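Local atomic coordinates of mannitol dehydrogenase (Helicobacter pylori, PDB entry 3TWO), a protein that probably interconverts cinnamaldehydes and cinnamyl alcohols as a zinc-dependent dehydrogenase that binds NADP(H). Residues B[36-41]-B[150-155]; B[159-164]-B[189-194]; B[213-218]-B[334-339]. One frame throughout, in Å; residues are numbered along the deposited sequence.

Interaction 1: residues B[36-41]-B[150-155]; sequences ILYAGI and APLEKV
Tyr38 lays one face of its ring against the first turn of helix 152-155, and Glu153 is the residue that meets it. Glu153 CB stands 3.6 Å from the ring centroid and 15° off the ring normal, a CH-pi contact displaced toward the CD2-CE2 rim, where CB is 3.5 Å from Tyr38 CE2. Over the same face sits the backbone, with Glu153 N 3.5 Å from Tyr38 CD1. Leu152 CB adds an apolar contact at 3.8 Å from Tyr38 CD1, its side chain roughly perpendicular to that of the tyrosine. Tyr38 takes this position with CG beside its own backbone N (chi1 -59°), which leans the ring onto the helix start. This is the close-packed part; the looser side is one methyl pair, Leu37 CD1 and Leu152 CD2, 3.9 Å apart. No hydrogen bond crosses, and all four residues remain partly exposed; of the Glu153 side chain CB alone meets the ring, the carboxylate, turned 61° from it, taking no part. Leu37 and Tyr38 both face Ala67 of strand 65-73, a classic beta bulge, which accounts for two successive side chains pointing at the helix. Strand 315-318 borders the contact through Ile315 and Leu317, strand 338-342 touches Tyr38 through Val340 and Asp342, and Leu152 rests on Ala67, so the short helix lies against the mixed sheet around strand 31-40.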
loop_
_atom_site.group_PDB
_atom_site.type_symbol
_atom_site.label_atom_id
_atom_site.label_comp_id
_atom_site.label_asym_id
_atom_site.label_seq_id
_atom_site.Cartn_x
_atom_site.Cartn_y
_atom_site.Cartn_z
ATOM N N ILE B 36 33.623 -18.160 10.649
ATOM C CA ILE B 36 33.201 -17.119 9.709
ATOM C C ILE B 36 34.375 -16.651 8.831
ATOM O O ILE B 36 35.422 -16.241 9.344
ATOM C CB ILE B 36 32.590 -15.948 10.451
ATOM C CG1 ILE B 36 31.289 -16.386 11.141
ATOM C CG2 ILE B 36 32.313 -14.758 9.500
ATOM C CD1 ILE B 36 30.621 -15.264 11.960
ATOM N N LEU B 37 34.210 -16.746 7.513
ATOM C CA LEU B 37 35.277 -16.381 6.557
ATOM C C LEU B 37 35.022 -14.964 6.021
ATOM O O LEU B 37 35.941 -14.116 5.982
ATOM C CB LEU B 37 35.414 -17.435 5.414
ATOM C CG LEU B 37 35.805 -18.918 5.718
ATOM C CD1 LEU B 37 36.457 -19.547 4.486
ATOM C CD2 LEU B 37 36.768 -19.044 6.791
ATOM N N TYR B 38 33.784 -14.675 5.645
ATOM C CA TYR B 38 33.417 -13.357 5.111
ATOM C C TYR B 38 32.151 -12.814 5.752
ATOM O O TYR B 38 31.205 -13.586 6.023
ATOM C CB TYR B 38 33.258 -13.398 3.594
ATOM C CG TYR B 38 34.564 -13.852 2.919
ATOM C CD1 TYR B 38 34.772 -15.212 2.579
ATOM C CD2 TYR B 38 35.616 -12.933 2.698
ATOM C CE1 TYR B 38 36.003 -15.666 1.979
ATOM C CE2 TYR B 38 36.853 -13.355 2.102
ATOM C CZ TYR B 38 37.019 -14.734 1.769
ATOM O OH TYR B 38 38.170 -15.146 1.191
ATOM N N ALA B 39 32.170 -11.491 6.042
ATOM C CA ALA B 39 31.034 -10.832 6.659
ATOM C C ALA B 39 30.717 -9.577 5.862
ATOM O O ALA B 39 31.528 -8.639 5.829
ATOM C CB ALA B 39 31.303 -10.504 8.104
ATOM N N GLY B 40 29.576 -9.616 5.153
ATOM C CA GLY B 40 29.001 -8.423 4.491
ATOM C C GLY B 40 28.559 -7.366 5.482
ATOM O O GLY B 40 28.092 -7.680 6.611
ATOM N N ILE B 41 28.725 -6.098 5.078
ATOM C CA ILE B 41 28.193 -4.988 5.851
ATOM C C ILE B 41 26.924 -4.519 5.156
ATOM O O ILE B 41 26.975 -4.136 4.005
ATOM C CB ILE B 41 29.194 -3.825 5.880
ATOM C CG1 ILE B 41 30.473 -4.234 6.624
ATOM C CG2 ILE B 41 28.530 -2.510 6.416
ATOM C CD1 ILE B 41 31.491 -3.135 6.608
ATOM N N ALA B 150 31.740 -22.021 -4.994
ATOM C CA ALA B 150 31.287 -20.648 -5.121
ATOM C C ALA B 150 32.315 -19.656 -4.515
ATOM O O ALA B 150 32.946 -19.970 -3.502
ATOM C CB ALA B 150 29.922 -20.507 -4.455
ATOM N N PRO B 151 32.488 -18.453 -5.127
ATOM C CA PRO B 151 33.414 -17.466 -4.470
ATOM C C PRO B 151 32.778 -16.920 -3.161
ATOM O O PRO B 151 31.759 -16.216 -3.189
ATOM C CB PRO B 151 33.587 -16.366 -5.526
ATOM C CG PRO B 151 32.298 -16.448 -6.400
ATOM C CD PRO B 151 31.939 -17.959 -6.411
ATOM N N LEU B 152 33.364 -17.282 -2.029
ATOM C CA LEU B 152 32.691 -17.136 -0.741
ATOM C C LEU B 152 32.570 -15.692 -0.280
ATOM O O LEU B 152 31.605 -15.308 0.410
ATOM C CB LEU B 152 33.456 -17.923 0.292
ATOM C CG LEU B 152 32.610 -18.752 1.212
ATOM C CD1 LEU B 152 31.461 -19.475 0.456
ATOM C CD2 LEU B 152 33.581 -19.750 1.901
ATOM N N GLU B 153 33.546 -14.878 -0.667
ATOM C CA GLU B 153 33.498 -13.426 -0.425
ATOM C C GLU B 153 32.287 -12.779 -1.152
ATOM O O GLU B 153 31.675 -11.856 -0.612
ATOM C CB GLU B 153 34.850 -12.756 -0.763
ATOM C CG GLU B 153 35.185 -12.364 -2.248
ATOM C CD GLU B 153 35.513 -13.547 -3.132
ATOM O OE1 GLU B 153 35.596 -14.686 -2.643
ATOM O OE2 GLU B 153 35.677 -13.340 -4.356
ATOM N N LYS B 154 31.915 -13.309 -2.326
ATOM C CA LYS B 154 30.743 -12.799 -3.068
ATOM C C LYS B 154 29.402 -13.384 -2.585
ATOM O O LYS B 154 28.313 -12.758 -2.788
ATOM C CB LYS B 154 30.905 -13.112 -4.550
ATOM C CG LYS B 154 31.806 -12.094 -5.251
ATOM C CD LYS B 154 31.998 -12.499 -6.663
ATOM C CE LYS B 154 33.073 -11.647 -7.304
ATOM N NZ LYS B 154 33.033 -11.975 -8.745
ATOM N N VAL B 155 29.477 -14.568 -1.953
ATOM C CA VAL B 155 28.307 -15.269 -1.472
ATOM C C VAL B 155 27.710 -14.530 -0.270
ATOM O O VAL B 155 26.490 -14.450 -0.162
ATOM C CB VAL B 155 28.629 -16.747 -1.087
ATOM C CG1 VAL B 155 27.479 -17.403 -0.266
ATOM C CG2 VAL B 155 28.921 -17.572 -2.345
#

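Interaction 2: residues B[159-164]-B[189-194]; sequences LCAGIT and GSMAVK. With ZN (zinc ion), chain G; NDP (NADPH dihydro-nicotinamide-adenine-dinucleotide phosphate), chain F.
In Met191, chi1 of -71° turns CG toward Ala161, and the bends at chi2 and chi3 fold SD and CE back alongside Gly162. Ala161 CB lies 3.9 Å from Met191 CG, and Ala161 O is 3.8 Å from Met191 CB. Gly162 N comes within 4.2 Å of Met191 CG, and the CA atoms of Gly162 and Met191 are 6.0 Å apart. The joint is buried and made by van der Waals contact, without a hydrogen bond between the segments. The start of helix 187-198 is part of what appears to be a Rossmann-type GxGxxG motif, and Gly187 and Leu188 there give backbone amides to NADPH; helix 158-171, packed against it, reaches the cofactor and the zinc presumed catalytic, as in related alcohol dehydrogenases, on another side. There Cys160 SG, trans to its backbone N (chi1 -177°), binds the zinc ion at 2.4 Å together with Cys42 and His64, and approaches NADPH C5N to 3.4 Å. One turn on, Thr164 OG1 is 3.3 Å from NADPH C4N. This hydroxyl donates to Cys160 O (2.9 Å) from above the carbonyl plane, a bond that orients it beside the nicotinamide; Thr164 N bonds to the same oxygen, so Cys160 O is gripped twice.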
loop_
_atom_site.group_PDB
_atom_site.type_symbol
_atom_site.label_atom_id
_atom_site.label_comp_id
_atom_site.label_asym_id
_atom_site.label_seq_id
_atom_site.Cartn_x
_atom_site.Cartn_y
_atom_site.Cartn_z
ATOM N N LEU B 159 23.218 -13.397 1.549
ATOM C CA LEU B 159 22.435 -13.784 2.722
ATOM C C LEU B 159 21.476 -12.725 3.192
ATOM O O LEU B 159 20.540 -13.052 3.901
ATOM C CB LEU B 159 23.295 -14.300 3.884
ATOM C CG LEU B 159 23.808 -15.760 3.834
ATOM C CD1 LEU B 159 22.632 -16.684 4.208
ATOM C CD2 LEU B 159 24.386 -16.148 2.483
ATOM N N CYS B 160 21.698 -11.458 2.836
ATOM C CA CYS B 160 20.692 -10.420 3.145
ATOM C C CYS B 160 20.323 -9.560 1.962
ATOM O O CYS B 160 19.195 -9.542 1.589
ATOM C CB CYS B 160 21.129 -9.496 4.257
ATOM S SG CYS B 160 19.802 -8.340 4.611
ATOM N N ALA B 161 21.257 -8.828 1.383
ATOM C CA ALA B 161 20.999 -8.129 0.092
ATOM C C ALA B 161 20.356 -8.977 -1.002
ATOM O O ALA B 161 19.430 -8.524 -1.718
ATOM C CB ALA B 161 22.313 -7.498 -0.454
ATOM N N GLY B 162 20.874 -10.190 -1.171
ATOM C CA GLY B 162 20.333 -11.111 -2.188
ATOM C C GLY B 162 18.871 -11.522 -1.907
ATOM O O GLY B 162 18.023 -11.228 -2.702
ATOM N N ILE B 163 18.581 -12.178 -0.774
ATOM C CA ILE B 163 17.176 -12.550 -0.502
ATOM C C ILE B 163 16.195 -11.348 -0.446
ATOM O O ILE B 163 15.083 -11.450 -0.911
ATOM C CB ILE B 163 16.985 -13.409 0.765
ATOM C CG1 ILE B 163 15.503 -13.840 0.831
ATOM C CG2 ILE B 163 17.407 -12.605 2.116
ATOM C CD1 ILE B 163 15.049 -14.725 -0.319
ATOM N N THR B 164 16.619 -10.230 0.144
ATOM C CA THR B 164 15.705 -9.141 0.401
ATOM C C THR B 164 15.179 -8.553 -0.913
ATOM O O THR B 164 14.052 -7.999 -0.954
ATOM C CB THR B 164 16.336 -8.026 1.262
ATOM O OG1 THR B 164 16.691 -8.568 2.557
ATOM C CG2 THR B 164 15.328 -6.862 1.476
ATOM N N GLY B 189 20.268 -2.303 -3.888
ATOM C CA GLY B 189 19.896 -1.807 -5.206
ATOM C C GLY B 189 20.546 -2.567 -6.343
ATOM O O GLY B 189 19.889 -2.991 -7.289
ATOM N N SER B 190 21.865 -2.690 -6.299
ATOM C CA SER B 190 22.573 -3.437 -7.336
ATOM C C SER B 190 22.148 -4.922 -7.395
ATOM O O SER B 190 22.073 -5.499 -8.489
ATOM C CB SER B 190 24.102 -3.324 -7.137
ATOM O OG SER B 190 24.455 -3.958 -5.928
ATOM N N MET B 191 21.902 -5.576 -6.258
ATOM C CA MET B 191 21.307 -6.954 -6.355
ATOM C C MET B 191 19.936 -6.951 -7.092
ATOM O O MET B 191 19.663 -7.835 -7.936
ATOM C CB MET B 191 21.151 -7.607 -4.961
ATOM C CG MET B 191 22.474 -7.991 -4.339
ATOM S SD MET B 191 23.587 -8.851 -5.477
ATOM C CE MET B 191 22.728 -10.361 -5.933
ATOM N N ALA B 192 19.075 -5.981 -6.754
ATOM C CA ALA B 192 17.693 -5.852 -7.398
ATOM C C ALA B 192 17.867 -5.678 -8.904
ATOM O O ALA B 192 17.184 -6.323 -9.718
ATOM C CB ALA B 192 16.964 -4.602 -6.880
ATOM N N VAL B 193 18.778 -4.770 -9.271
ATOM C CA VAL B 193 19.146 -4.594 -10.678
ATOM C C VAL B 193 19.571 -5.907 -11.385
ATOM O O VAL B 193 19.051 -6.242 -12.439
ATOM C CB VAL B 193 20.225 -3.491 -10.862
ATOM C CG1 VAL B 193 20.808 -3.560 -12.342
ATOM C CG2 VAL B 193 19.641 -2.105 -10.622
ATOM N N LYS B 194 20.507 -6.655 -10.792
ATOM C CA LYS B 194 20.965 -7.889 -11.391
ATOM C C LYS B 194 19.870 -8.932 -11.540
ATOM O O LYS B 194 19.746 -9.536 -12.601
ATOM C CB LYS B 194 22.155 -8.479 -10.634
ATOM C CG LYS B 194 23.399 -7.587 -10.769
ATOM C CD LYS B 194 24.313 -7.736 -9.548
ATOM C CE LYS B 194 25.712 -7.227 -9.819
ATOM N NZ LYS B 194 26.545 -8.340 -10.303
HETATM ZN ZN ZN G . 20.443 -6.580 6.120
HETATM P PA NDP F . 23.551 1.032 1.162
HETATM O O1A NDP F . 23.880 2.412 1.553
HETATM O O2A NDP F . 24.353 0.142 0.139
HETATM O O5B NDP F . 22.765 1.583 -0.156
HETATM C C5B NDP F . 21.773 2.741 -0.090
HETATM C C4B NDP F . 21.759 3.418 -1.456
HETATM O O4B NDP F . 20.670 4.408 -1.678
HETATM C C3B NDP F . 23.104 4.151 -1.661
HETATM O O3B NDP F . 23.596 3.804 -3.011
HETATM C C2B NDP F . 22.688 5.645 -1.583
HETATM O O2B NDP F . 23.595 6.363 -2.441
HETATM C C1B NDP F . 21.295 5.630 -2.257
HETATM N N9A NDP F . 20.379 6.674 -1.742
HETATM C C8A NDP F . 20.385 7.168 -0.483
HETATM N N7A NDP F . 19.384 8.030 -0.405
HETATM C C5A NDP F . 18.760 8.082 -1.579
HETATM C C6A NDP F . 17.675 8.796 -2.053
HETATM N N6A NDP F . 16.971 9.700 -1.289
HETATM N N1A NDP F . 17.339 8.590 -3.321
HETATM C C2A NDP F . 17.952 7.734 -4.109
HETATM N N3A NDP F . 18.975 7.033 -3.684
HETATM C C4A NDP F . 19.397 7.212 -2.420
HETATM O O3 NDP F . 22.208 0.416 1.715
HETATM P PN NDP F . 21.772 -1.045 1.627
HETATM O O1N NDP F . 21.479 -1.458 0.236
HETATM O O2N NDP F . 22.605 -2.046 2.470
HETATM O O5D NDP F . 20.417 -0.973 2.426
HETATM C C5D NDP F . 19.422 0.085 2.018
HETATM C C4D NDP F . 18.237 0.162 3.070
HETATM O O4D NDP F . 17.666 -1.158 2.994
HETATM C C3D NDP F . 18.649 0.396 4.549
HETATM O O3D NDP F . 17.669 1.278 5.162
HETATM C C2D NDP F . 18.621 -1.046 5.106
HETATM O O2D NDP F . 18.338 -1.034 6.461
HETATM C C1D NDP F . 17.395 -1.607 4.348
HETATM N N1N NDP F . 17.273 -3.103 4.385
HETATM C C2N NDP F . 15.986 -3.658 4.569
HETATM C C3N NDP F . 15.810 -5.031 4.609
HETATM C C7N NDP F . 14.393 -5.592 4.721
HETATM O O7N NDP F . 13.412 -4.908 4.385
HETATM N N7N NDP F . 14.332 -6.901 4.936
HETATM C C4N NDP F . 16.938 -5.879 4.507
HETATM C C5N NDP F . 18.237 -5.338 4.282
HETATM C C6N NDP F . 18.416 -3.971 4.234
HETATM P P2B NDP F . 24.226 7.743 -2.063
HETATM O O1X NDP F . 25.825 7.538 -2.363
HETATM O O2X NDP F . 23.539 8.821 -2.781
HETATM O O3X NDP F . 24.104 7.906 -0.486
#

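Interaction 3: residues B[213-218]-B[334-339]; sequences KQDALS and KAKFRY. With NDP (NADPH dihydro-nicotinamide-adenine-dinucleotide phosphate), chain F.
The Phe337 ring meets helix 213-218 with its edge: Asp215 CB lies near the ring plane, 3.8 Å from Phe337 CZ, and the carboxylate plane stands 82° to the ring. Phe185 makes an edge-to-face pair with the same ring, and Ser190 of helix 187-198 also touches it. In the neighbouring guanidinium of Arg338 the edge is again the working side, since NADPH O2N approaches close to its plane. NH1 donates to O2N at 2.8 Å with an N-H...O angle of 154°, whereas the NH2 bond to the same oxygen, at 3.2 Å, is weak. A salt bridge from Arg338 NE to Glu65 holds the far part of the group, which probably keeps its plane in line with the pyrophosphate. The polar link between the two segments is a salt bridge. Lys336 extends with CG trans to its backbone N and kinks only at chi4, bringing NZ to 3.1 Å from Asp215 OD1 in a hydrogen-bonded ion pair. The ammonium comes from above the carboxylate plane, 45° out of it, and the two side chains run nearly at right angles. Asp215 thus offers its methylene to the aromatic edge and its oxygen to the lysine. Backbone contact is absent at this distance, the nearest CA atoms, of Asp215 and Lys336, being 9.7 Å apart. Lys212 NZ, just before the helix, bonds to Lys336 O. The arrangement joins a helix of the Rossmann-type coenzyme domain to the chain leading into strand 338-342, where Arg338 donates to a pyrophosphate oxygen of NADPH.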
loop_
_atom_site.group_PDB
_atom_site.type_symbol
_atom_site.label_atom_id
_atom_site.label_comp_id
_atom_site.label_asym_id
_atom_site.label_seq_id
_atom_site.Cartn_x
_atom_site.Cartn_y
_atom_site.Cartn_z
ATOM N N LYS B 213 26.648 5.572 -12.874
ATOM C CA LYS B 213 25.843 5.335 -14.076
ATOM C C LYS B 213 26.487 4.275 -15.009
ATOM O O LYS B 213 25.798 3.385 -15.479
ATOM C CB LYS B 213 25.618 6.643 -14.827
ATOM C CG LYS B 213 25.020 6.470 -16.162
ATOM C CD LYS B 213 24.438 7.746 -16.678
ATOM C CE LYS B 213 23.544 7.421 -17.939
ATOM N NZ LYS B 213 23.303 8.678 -18.627
ATOM N N GLN B 214 27.798 4.368 -15.249
ATOM C CA GLN B 214 28.517 3.366 -16.044
ATOM C C GLN B 214 28.393 1.976 -15.478
ATOM O O GLN B 214 28.251 1.044 -16.241
ATOM C CB GLN B 214 30.021 3.687 -16.194
ATOM C CG GLN B 214 30.317 4.805 -17.250
ATOM C CD GLN B 214 29.548 4.606 -18.614
ATOM O OE1 GLN B 214 28.715 5.449 -18.975
ATOM N NE2 GLN B 214 29.803 3.495 -19.319
ATOM N N ASP B 215 28.465 1.817 -14.162
ATOM C CA ASP B 215 28.225 0.461 -13.617
ATOM C C ASP B 215 26.774 0.026 -13.876
ATOM O O ASP B 215 26.539 -1.135 -14.179
ATOM C CB ASP B 215 28.547 0.318 -12.140
ATOM C CG ASP B 215 29.858 0.958 -11.764
ATOM O OD1 ASP B 215 30.917 0.291 -11.781
ATOM O OD2 ASP B 215 29.825 2.147 -11.461
ATOM N N ALA B 216 25.822 0.959 -13.801
ATOM C CA ALA B 216 24.414 0.622 -14.110
ATOM C C ALA B 216 24.313 0.094 -15.547
ATOM O O ALA B 216 23.794 -0.991 -15.787
ATOM C CB ALA B 216 23.540 1.815 -13.943
ATOM N N LEU B 217 24.877 0.848 -16.479
ATOM C CA LEU B 217 24.829 0.489 -17.894
ATOM C C LEU B 217 25.479 -0.850 -18.120
ATOM O O LEU B 217 24.964 -1.704 -18.836
ATOM C CB LEU B 217 25.482 1.597 -18.768
ATOM C CG LEU B 217 24.763 2.960 -18.843
ATOM C CD1 LEU B 217 25.661 3.930 -19.683
ATOM C CD2 LEU B 217 23.432 2.807 -19.574
ATOM N N SER B 218 26.571 -1.070 -17.419
ATOM C CA SER B 218 27.294 -2.303 -17.565
ATOM C C SER B 218 26.438 -3.495 -17.052
ATOM O O SER B 218 26.554 -4.624 -17.536
ATOM C CB SER B 218 28.571 -2.166 -16.767
ATOM O OG SER B 218 29.316 -3.306 -16.962
ATOM N N LYS B 334 29.814 8.080 -0.254
ATOM C CA LYS B 334 31.117 7.728 -0.817
ATOM C C LYS B 334 31.252 6.239 -1.134
ATOM O O LYS B 334 32.298 5.838 -1.538
ATOM C CB LYS B 334 32.321 8.194 0.099
ATOM C CG LYS B 334 32.435 9.752 0.295
ATOM C CD LYS B 334 33.217 10.048 1.593
ATOM C CE LYS B 334 33.112 11.530 2.091
ATOM N NZ LYS B 334 34.184 11.793 3.150
ATOM N N ALA B 335 30.204 5.433 -0.998
ATOM C CA ALA B 335 30.384 3.980 -1.062
ATOM C C ALA B 335 30.173 3.528 -2.503
ATOM O O ALA B 335 29.736 4.335 -3.351
ATOM C CB ALA B 335 29.418 3.238 -0.074
ATOM N N LYS B 336 30.505 2.275 -2.822
ATOM C CA LYS B 336 30.279 1.803 -4.182
ATOM C C LYS B 336 29.058 0.863 -4.118
ATOM O O LYS B 336 27.886 1.311 -4.344
ATOM C CB LYS B 336 31.549 1.135 -4.752
ATOM C CG LYS B 336 31.542 1.033 -6.316
ATOM C CD LYS B 336 32.426 -0.149 -6.831
ATOM C CE LYS B 336 32.216 -0.464 -8.323
ATOM N NZ LYS B 336 32.479 0.784 -9.134
ATOM N N PHE B 337 29.300 -0.415 -3.807
ATOM C CA PHE B 337 28.197 -1.338 -3.616
ATOM C C PHE B 337 28.322 -1.982 -2.235
ATOM O O PHE B 337 28.085 -1.271 -1.220
ATOM C CB PHE B 337 28.008 -2.273 -4.831
ATOM C CG PHE B 337 27.764 -1.499 -6.148
ATOM C CD1 PHE B 337 28.775 -1.384 -7.135
ATOM C CD2 PHE B 337 26.551 -0.851 -6.388
ATOM C CE1 PHE B 337 28.535 -0.691 -8.334
ATOM C CE2 PHE B 337 26.322 -0.147 -7.583
ATOM C CZ PHE B 337 27.336 -0.079 -8.561
ATOM N N ARG B 338 28.704 -3.263 -2.151
ATOM C CA ARG B 338 28.862 -3.904 -0.836
ATOM C C ARG B 338 30.308 -3.864 -0.398
ATOM O O ARG B 338 31.215 -4.114 -1.232
ATOM C CB ARG B 338 28.327 -5.363 -0.839
ATOM C CG ARG B 338 26.856 -5.466 -0.385
ATOM C CD ARG B 338 26.787 -5.448 1.151
ATOM N NE ARG B 338 25.462 -5.715 1.690
ATOM C CZ ARG B 338 24.501 -4.804 1.848
ATOM N NH1 ARG B 338 24.672 -3.561 1.400
ATOM N NH2 ARG B 338 23.341 -5.170 2.381
ATOM N N TYR B 339 30.524 -3.579 0.893
ATOM C CA TYR B 339 31.808 -3.896 1.588
ATOM C C TYR B 339 31.716 -5.284 2.214
ATOM O O TYR B 339 30.634 -5.687 2.741
ATOM C CB TYR B 339 32.142 -2.891 2.702
ATOM C CG TYR B 339 32.497 -1.499 2.192
ATOM C CD1 TYR B 339 31.555 -0.448 2.250
ATOM C CD2 TYR B 339 33.745 -1.240 1.620
ATOM C CE1 TYR B 339 31.885 0.833 1.784
ATOM C CE2 TYR B 339 34.082 0.023 1.138
ATOM C CZ TYR B 339 33.161 1.043 1.231
ATOM O OH TYR B 339 33.491 2.271 0.745
HETATM P PA NDP F . 23.551 1.032 1.162
HETATM O O1A NDP F . 23.880 2.412 1.553
HETATM O O2A NDP F . 24.353 0.142 0.139
HETATM O O5B NDP F . 22.765 1.583 -0.156
HETATM C C5B NDP F . 21.773 2.741 -0.090
HETATM C C4B NDP F . 21.759 3.418 -1.456
HETATM O O4B NDP F . 20.670 4.408 -1.678
HETATM C C3B NDP F . 23.104 4.151 -1.661
HETATM O O3B NDP F . 23.596 3.804 -3.011
HETATM C C2B NDP F . 22.688 5.645 -1.583
HETATM O O2B NDP F . 23.595 6.363 -2.441
HETATM C C1B NDP F . 21.295 5.630 -2.257
HETATM N N9A NDP F . 20.379 6.674 -1.742
HETATM C C8A NDP F . 20.385 7.168 -0.483
HETATM N N7A NDP F . 19.384 8.030 -0.405
HETATM C C5A NDP F . 18.760 8.082 -1.579
HETATM C C6A NDP F . 17.675 8.796 -2.053
HETATM N N6A NDP F . 16.971 9.700 -1.289
HETATM N N1A NDP F . 17.339 8.590 -3.321
HETATM C C2A NDP F . 17.952 7.734 -4.109
HETATM N N3A NDP F . 18.975 7.033 -3.684
HETATM C C4A NDP F . 19.397 7.212 -2.420
HETATM O O3 NDP F . 22.208 0.416 1.715
HETATM P PN NDP F . 21.772 -1.045 1.627
HETATM O O1N NDP F . 21.479 -1.458 0.236
HETATM O O2N NDP F . 22.605 -2.046 2.470
HETATM O O5D NDP F . 20.417 -0.973 2.426
HETATM C C5D NDP F . 19.422 0.085 2.018
HETATM C C4D NDP F . 18.237 0.162 3.070
HETATM O O4D NDP F . 17.666 -1.158 2.994
HETATM C C3D NDP F . 18.649 0.396 4.549
HETATM O O3D NDP F . 17.669 1.278 5.162
HETATM C C2D NDP F . 18.621 -1.046 5.106
HETATM O O2D NDP F . 18.338 -1.034 6.461
HETATM C C1D NDP F . 17.395 -1.607 4.348
HETATM N N1N NDP F . 17.273 -3.103 4.385
HETATM C C2N NDP F . 15.986 -3.658 4.569
HETATM C C3N NDP F . 15.810 -5.031 4.609
HETATM C C7N NDP F . 14.393 -5.592 4.721
HETATM O O7N NDP F . 13.412 -4.908 4.385
HETATM N N7N NDP F . 14.332 -6.901 4.936
HETATM C C4N NDP F . 16.938 -5.879 4.507
HETATM C C5N NDP F . 18.237 -5.338 4.282
HETATM C C6N NDP F . 18.416 -3.971 4.234
HETATM P P2B NDP F . 24.226 7.743 -2.063
HETATM O O1X NDP F . 25.825 7.538 -2.363
HETATM O O2X NDP F . 23.539 8.821 -2.781
HETATM O O3X NDP F . 24.104 7.906 -0.486
#

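Interaction 2 is the buried core contact, whereas interaction 1 lies at the surface and interaction 3 is partly buried toward the outside of the coenzyme-binding region. Their chemistry follows: aliphatic packing in interaction 2, a CH-pi contact beside leucines in interaction 1, and a salt bridge with an aromatic edge in interaction 3. Interactions 1 and 3 reach the same mixed sheet through neighbouring strands 31-40 and 338-342, and Ile41 N probably bonds to Tyr339 O between them. Helices 152-155 and 158-171 follow one another, carrying interaction 1 into interaction 2. Interactions 2 and 3 both touch NADPH, at the nicotinamide and pyrophosphate respectively, and meet where Ala161 packs against Arg338.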